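Local atomic coordinates of assembly chaperone of ribosomal protein L4 (Acl4) (Chaetomium thermophilum, PDB entry 5TQB), a protein that probably acts as a dedicated chaperone that binds newly made ribosomal protein L4 through a tetratricopeptide-repeat scaffold and guards it until ribosome assembly. Residues 61-72 / 86-96. Residues are numbered along the deposited sequence; the frame is centred on the assembly and turned at random.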
loop_
_atom_site.group_PDB
_atom_site.type_symbol
_atom_site.label_atom_id
_atom_site.label_comp_id
_atom_site.label_asym_id
_atom_site.label_seq_id
_atom_site.Cartn_x
_atom_site.Cartn_y
_atom_site.Cartn_z
ATOM N N ALA B 61 5.187 2.372 22.289
ATOM C CA ALA B 61 4.056 3.020 21.640
ATOM C C ALA B 61 2.806 2.999 22.517
ATOM O O ALA B 61 2.069 3.985 22.571
ATOM C CB ALA B 61 3.774 2.367 20.314
ATOM N N ARG B 62 2.571 1.882 23.205
ATOM C CA ARG B 62 1.394 1.756 24.060
ATOM C C ARG B 62 1.467 2.728 25.235
ATOM O O ARG B 62 0.485 3.396 25.566
ATOM C CB ARG B 62 1.237 0.318 24.572
ATOM C CG ARG B 62 -0.022 0.103 25.402
ATOM C CD ARG B 62 -0.154 -1.333 25.928
ATOM N NE ARG B 62 -0.086 -2.336 24.862
ATOM C CZ ARG B 62 0.989 -3.068 24.571
ATOM N NH1 ARG B 62 2.116 -2.932 25.262
ATOM N NH2 ARG B 62 0.940 -3.945 23.579
ATOM N N ASN B 63 2.632 2.802 25.866
ATOM C CA ASN B 63 2.819 3.693 27.006
ATOM C C ASN B 63 2.637 5.171 26.632
ATOM O O ASN B 63 2.059 5.945 27.397
ATOM C CB ASN B 63 4.196 3.461 27.633
ATOM C CG ASN B 63 4.359 2.052 28.180
ATOM O OD1 ASN B 63 3.438 1.497 28.781
ATOM N ND2 ASN B 63 5.532 1.465 27.963
ATOM N N TYR B 64 3.112 5.554 25.451
ATOM C CA TYR B 64 3.001 6.938 24.998
ATOM C C TYR B 64 1.554 7.285 24.674
ATOM O O TYR B 64 1.054 8.342 25.061
ATOM C CB TYR B 64 3.882 7.180 23.769
ATOM C CG TYR B 64 5.351 7.377 24.083
ATOM C CD1 TYR B 64 5.766 8.392 24.934
ATOM C CD2 TYR B 64 6.322 6.568 23.510
ATOM C CE1 TYR B 64 7.099 8.581 25.219
ATOM C CE2 TYR B 64 7.661 6.753 23.788
ATOM C CZ TYR B 64 8.043 7.765 24.644
ATOM O OH TYR B 64 9.374 7.966 24.933
ATOM N N TYR B 65 0.888 6.387 23.958
ATOM C CA TYR B 65 -0.506 6.584 23.593
ATOM C C TYR B 65 -1.383 6.579 24.846
ATOM O O TYR B 65 -2.358 7.323 24.925
ATOM C CB TYR B 65 -0.957 5.498 22.607
ATOM C CG TYR B 65 -0.616 5.779 21.156
ATOM C CD1 TYR B 65 -0.956 6.987 20.561
ATOM C CD2 TYR B 65 0.046 4.834 20.379
ATOM C CE1 TYR B 65 -0.646 7.248 19.238
ATOM C CE2 TYR B 65 0.358 5.085 19.051
ATOM C CZ TYR B 65 0.008 6.293 18.486
ATOM O OH TYR B 65 0.315 6.551 17.163
ATOM N N ALA B 66 -1.024 5.753 25.825
ATOM C CA ALA B 66 -1.753 5.698 27.092
ATOM C C ALA B 66 -1.597 6.999 27.882
ATOM O O ALA B 66 -2.559 7.508 28.463
ATOM C CB ALA B 66 -1.269 4.521 27.923
ATOM N N ALA B 67 -0.379 7.531 27.905
ATOM C CA ALA B 67 -0.104 8.781 28.605
ATOM C C ALA B 67 -0.840 9.934 27.933
ATOM O O ALA B 67 -1.288 10.868 28.596
ATOM C CB ALA B 67 1.387 9.049 28.637
ATOM N N ALA B 68 -0.974 9.860 26.615
ATOM C CA ALA B 68 -1.697 10.880 25.869
ATOM C C ALA B 68 -3.167 10.899 26.276
ATOM O O ALA B 68 -3.782 11.966 26.375
ATOM C CB ALA B 68 -1.555 10.643 24.375
ATOM N N VAL B 69 -3.726 9.719 26.527
ATOM C CA VAL B 69 -5.118 9.614 26.950
ATOM C C VAL B 69 -5.314 10.239 28.327
ATOM O O VAL B 69 -6.277 10.969 28.554
ATOM C CB VAL B 69 -5.585 8.146 26.973
ATOM C CG1 VAL B 69 -6.953 8.008 27.639
ATOM C CG2 VAL B 69 -5.637 7.598 25.562
ATOM N N LYS B 70 -4.399 9.948 29.246
ATOM C CA LYS B 70 -4.500 10.473 30.599
ATOM C C LYS B 70 -4.465 12.000 30.605
ATOM O O LYS B 70 -4.989 12.629 31.518
ATOM C CB LYS B 70 -3.383 9.904 31.477
ATOM C CG LYS B 70 -3.574 8.433 31.819
ATOM C CD LYS B 70 -2.311 7.810 32.396
ATOM C CE LYS B 70 -2.437 6.297 32.497
ATOM N NZ LYS B 70 -1.112 5.631 32.634
ATOM N N VAL B 71 -3.863 12.586 29.573
ATOM C CA VAL B 71 -3.812 14.040 29.420
ATOM C C VAL B 71 -5.098 14.595 28.800
ATOM O O VAL B 71 -5.451 15.746 29.032
ATOM C CB VAL B 71 -2.609 14.453 28.541
ATOM C CG1 VAL B 71 -2.674 15.925 28.158
ATOM C CG2 VAL B 71 -1.302 14.157 29.258
ATOM N N ASP B 72 -5.790 13.774 28.010
ATOM C CA ASP B 72 -6.987 14.204 27.280
ATOM C C ASP B 72 -8.026 13.077 27.266
ATOM O O ASP B 72 -8.330 12.497 26.218
ATOM C CB ASP B 72 -6.596 14.608 25.848
ATOM C CG ASP B 72 -7.751 15.214 25.062
ATOM O OD1 ASP B 72 -8.646 15.833 25.675
ATOM O OD2 ASP B 72 -7.754 15.077 23.817
ATOM N N GLU B 86 -6.895 9.522 17.384
ATOM C CA GLU B 86 -5.938 8.519 16.922
ATOM C C GLU B 86 -5.421 7.643 18.058
ATOM O O GLU B 86 -5.301 6.423 17.905
ATOM C CB GLU B 86 -4.763 9.215 16.220
ATOM C CG GLU B 86 -3.673 8.282 15.705
ATOM C CD GLU B 86 -2.456 9.026 15.171
ATOM O OE1 GLU B 86 -2.605 10.194 14.754
ATOM O OE2 GLU B 86 -1.348 8.441 15.176
ATOM N N LYS B 87 -5.120 8.264 19.194
ATOM C CA LYS B 87 -4.573 7.539 20.339
ATOM C C LYS B 87 -5.518 6.455 20.879
ATOM O O LYS B 87 -5.063 5.416 21.360
ATOM C CB LYS B 87 -4.192 8.512 21.458
ATOM C CG LYS B 87 -5.318 9.417 21.931
ATOM C CD LYS B 87 -4.795 10.471 22.903
ATOM C CE LYS B 87 -5.884 11.433 23.355
ATOM N NZ LYS B 87 -6.314 12.370 22.276
ATOM N N PHE B 88 -6.825 6.694 20.809
ATOM C CA PHE B 88 -7.794 5.706 21.276
ATOM C C PHE B 88 -7.786 4.493 20.358
ATOM O O PHE B 88 -7.831 3.352 20.817
ATOM C CB PHE B 88 -9.203 6.301 21.334
ATOM C CG PHE B 88 -9.330 7.463 22.275
ATOM C CD1 PHE B 88 -9.401 7.258 23.641
ATOM C CD2 PHE B 88 -9.380 8.758 21.793
ATOM C CE1 PHE B 88 -9.517 8.327 24.511
ATOM C CE2 PHE B 88 -9.498 9.830 22.656
ATOM C CZ PHE B 88 -9.567 9.613 24.017
ATOM N N LEU B 89 -7.715 4.755 19.056
ATOM C CA LEU B 89 -7.787 3.704 18.049
ATOM C C LEU B 89 -6.548 2.824 18.094
ATOM O O LEU B 89 -6.636 1.608 17.906
ATOM C CB LEU B 89 -7.965 4.309 16.652
ATOM C CG LEU B 89 -9.104 5.327 16.516
ATOM C CD1 LEU B 89 -9.193 5.855 15.090
ATOM C CD2 LEU B 89 -10.444 4.741 16.946
ATOM N N TRP B 90 -5.391 3.431 18.349
ATOM C CA TRP B 90 -4.152 2.666 18.437
ATOM C C TRP B 90 -4.118 1.784 19.676
ATOM O O TRP B 90 -3.591 0.676 19.630
ATOM C CB TRP B 90 -2.929 3.585 18.425
ATOM C CG TRP B 90 -2.408 3.836 17.046
ATOM C CD1 TRP B 90 -2.426 5.017 16.366
ATOM C CD2 TRP B 90 -1.809 2.877 16.167
ATOM N NE1 TRP B 90 -1.870 4.855 15.122
ATOM C CE2 TRP B 90 -1.480 3.551 14.975
ATOM C CE3 TRP B 90 -1.513 1.513 16.275
ATOM C CZ2 TRP B 90 -0.874 2.911 13.897
ATOM C CZ3 TRP B 90 -0.907 0.879 15.202
ATOM C CH2 TRP B 90 -0.594 1.578 14.030
ATOM N N LEU B 91 -4.661 2.282 20.784
ATOM C CA LEU B 91 -4.701 1.512 22.025
ATOM C C LEU B 91 -5.589 0.284 21.870
ATOM O O LEU B 91 -5.342 -0.751 22.495
ATOM C CB LEU B 91 -5.203 2.373 23.179
ATOM C CG LEU B 91 -4.170 3.327 23.782
ATOM C CD1 LEU B 91 -4.859 4.367 24.639
ATOM C CD2 LEU B 91 -3.143 2.555 24.601
ATOM N N ALA B 92 -6.613 0.410 21.030
ATOM C CA ALA B 92 -7.527 -0.688 20.735
ATOM C C ALA B 92 -6.805 -1.812 19.994
ATOM O O ALA B 92 -6.986 -2.987 20.312
ATOM C CB ALA B 92 -8.705 -0.184 19.911
ATOM N N GLN B 93 -5.983 -1.450 19.012
ATOM C CA GLN B 93 -5.247 -2.437 18.229
ATOM C C GLN B 93 -4.090 -3.030 19.015
ATOM O O GLN B 93 -3.750 -4.207 18.856
ATOM C CB GLN B 93 -4.708 -1.818 16.945
ATOM C CG GLN B 93 -5.755 -1.657 15.867
ATOM C CD GLN B 93 -5.201 -1.122 14.554
ATOM O OE1 GLN B 93 -5.969 -0.777 13.656
ATOM N NE2 GLN B 93 -3.875 -1.054 14.431
ATOM N N LEU B 94 -3.489 -2.207 19.864
ATOM C CA LEU B 94 -2.325 -2.616 20.643
ATOM C C LEU B 94 -2.714 -3.334 21.932
ATOM O O LEU B 94 -1.850 -3.816 22.663
ATOM C CB LEU B 94 -1.452 -1.394 20.961
ATOM C CG LEU B 94 -0.421 -1.023 19.888
ATOM C CD1 LEU B 94 -1.003 -1.096 18.480
ATOM C CD2 LEU B 94 0.185 0.358 20.146
ATOM N N SER B 95 -4.014 -3.410 22.202
ATOM C CA SER B 95 -4.511 -4.041 23.420
ATOM C C SER B 95 -4.040 -5.481 23.528
ATOM O O SER B 95 -4.151 -6.253 22.579
ATOM C CB SER B 95 -6.035 -4.010 23.454
ATOM O OG SER B 95 -6.521 -4.754 24.559
ATOM N N GLU B 96 -3.515 -5.828 24.696
ATOM C CA GLU B 96 -2.960 -7.152 24.933
ATOM C C GLU B 96 -4.062 -8.134 25.328
ATOM O O GLU B 96 -3.911 -9.342 25.170
ATOM C CB GLU B 96 -1.869 -7.094 26.007
ATOM C CG GLU B 96 -2.213 -6.233 27.224
ATOM C CD GLU B 96 -1.824 -4.765 27.053
ATOM O OE1 GLU B 96 -2.728 -3.924 26.845
ATOM O OE2 GLU B 96 -0.616 -4.454 27.134
#
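Tyr-65 and Leu-91 interlock as reciprocal knobs: Tyr-65 fits among Glu-86, Lys-87, Trp-90 and Leu-91, and Leu-91 among Arg-62, Tyr-65, Ala-66 and Val-69. Helices 61-71 and 86-94 run roughly antiparallel, at 137°, their axes 9.1 Å apart. Trp-90 lays its CB over one face of the Tyr-65 ring, a CH-pi contact 3.9 Å from the ring centroid; the Tyr-65 ring and the five-membered ring of Trp-90 lie nearly parallel but slid apart, barely overlapping. Leu-91 CD1 presses on Val-69 CG2 at 3.4 Å, while Val-69 CG1 reaches Phe-88 CE1.

Tyr-65 OH donates to Glu-86 OE2 (3.2 Å) from its anti side, tilted 27° out of the carboxylate plane; Gln-50 also holds this carboxylate. Arg-62, with CG anti to the backbone N (chi1 -177°) and a bend at chi3, turns its guanidinium side-on to Leu-94 O: NE and NH2 (2.9 Å to that oxygen) both donate to it, in the guanidinium plane. Glu-96 OE2 sits over the guanidinium face, 3.2 Å from NE, a purely electrostatic pairing, and Asp-59 binds NH1. A leucine in place of Arg-62 would probably leave Leu-94 O without these two donors and Glu-96 without its countercharge. Lys-87 runs along Ala-68 to a salt bridge with Asp-72 whose hydrogen bond, NZ to OD2 3.4 Å, is weak, and donates to the carbonyl of Gly-84.

The pair thus packs the predicted tetratricopeptide repeat's second helix against helix 86-94, beyond short helix 79-82; another protein's chain packs on Trp-90, an aromatic side chain edge-to-face, helix 41-54 touches Tyr-65 and Trp-90, and helix 100-125 meets Phe-88.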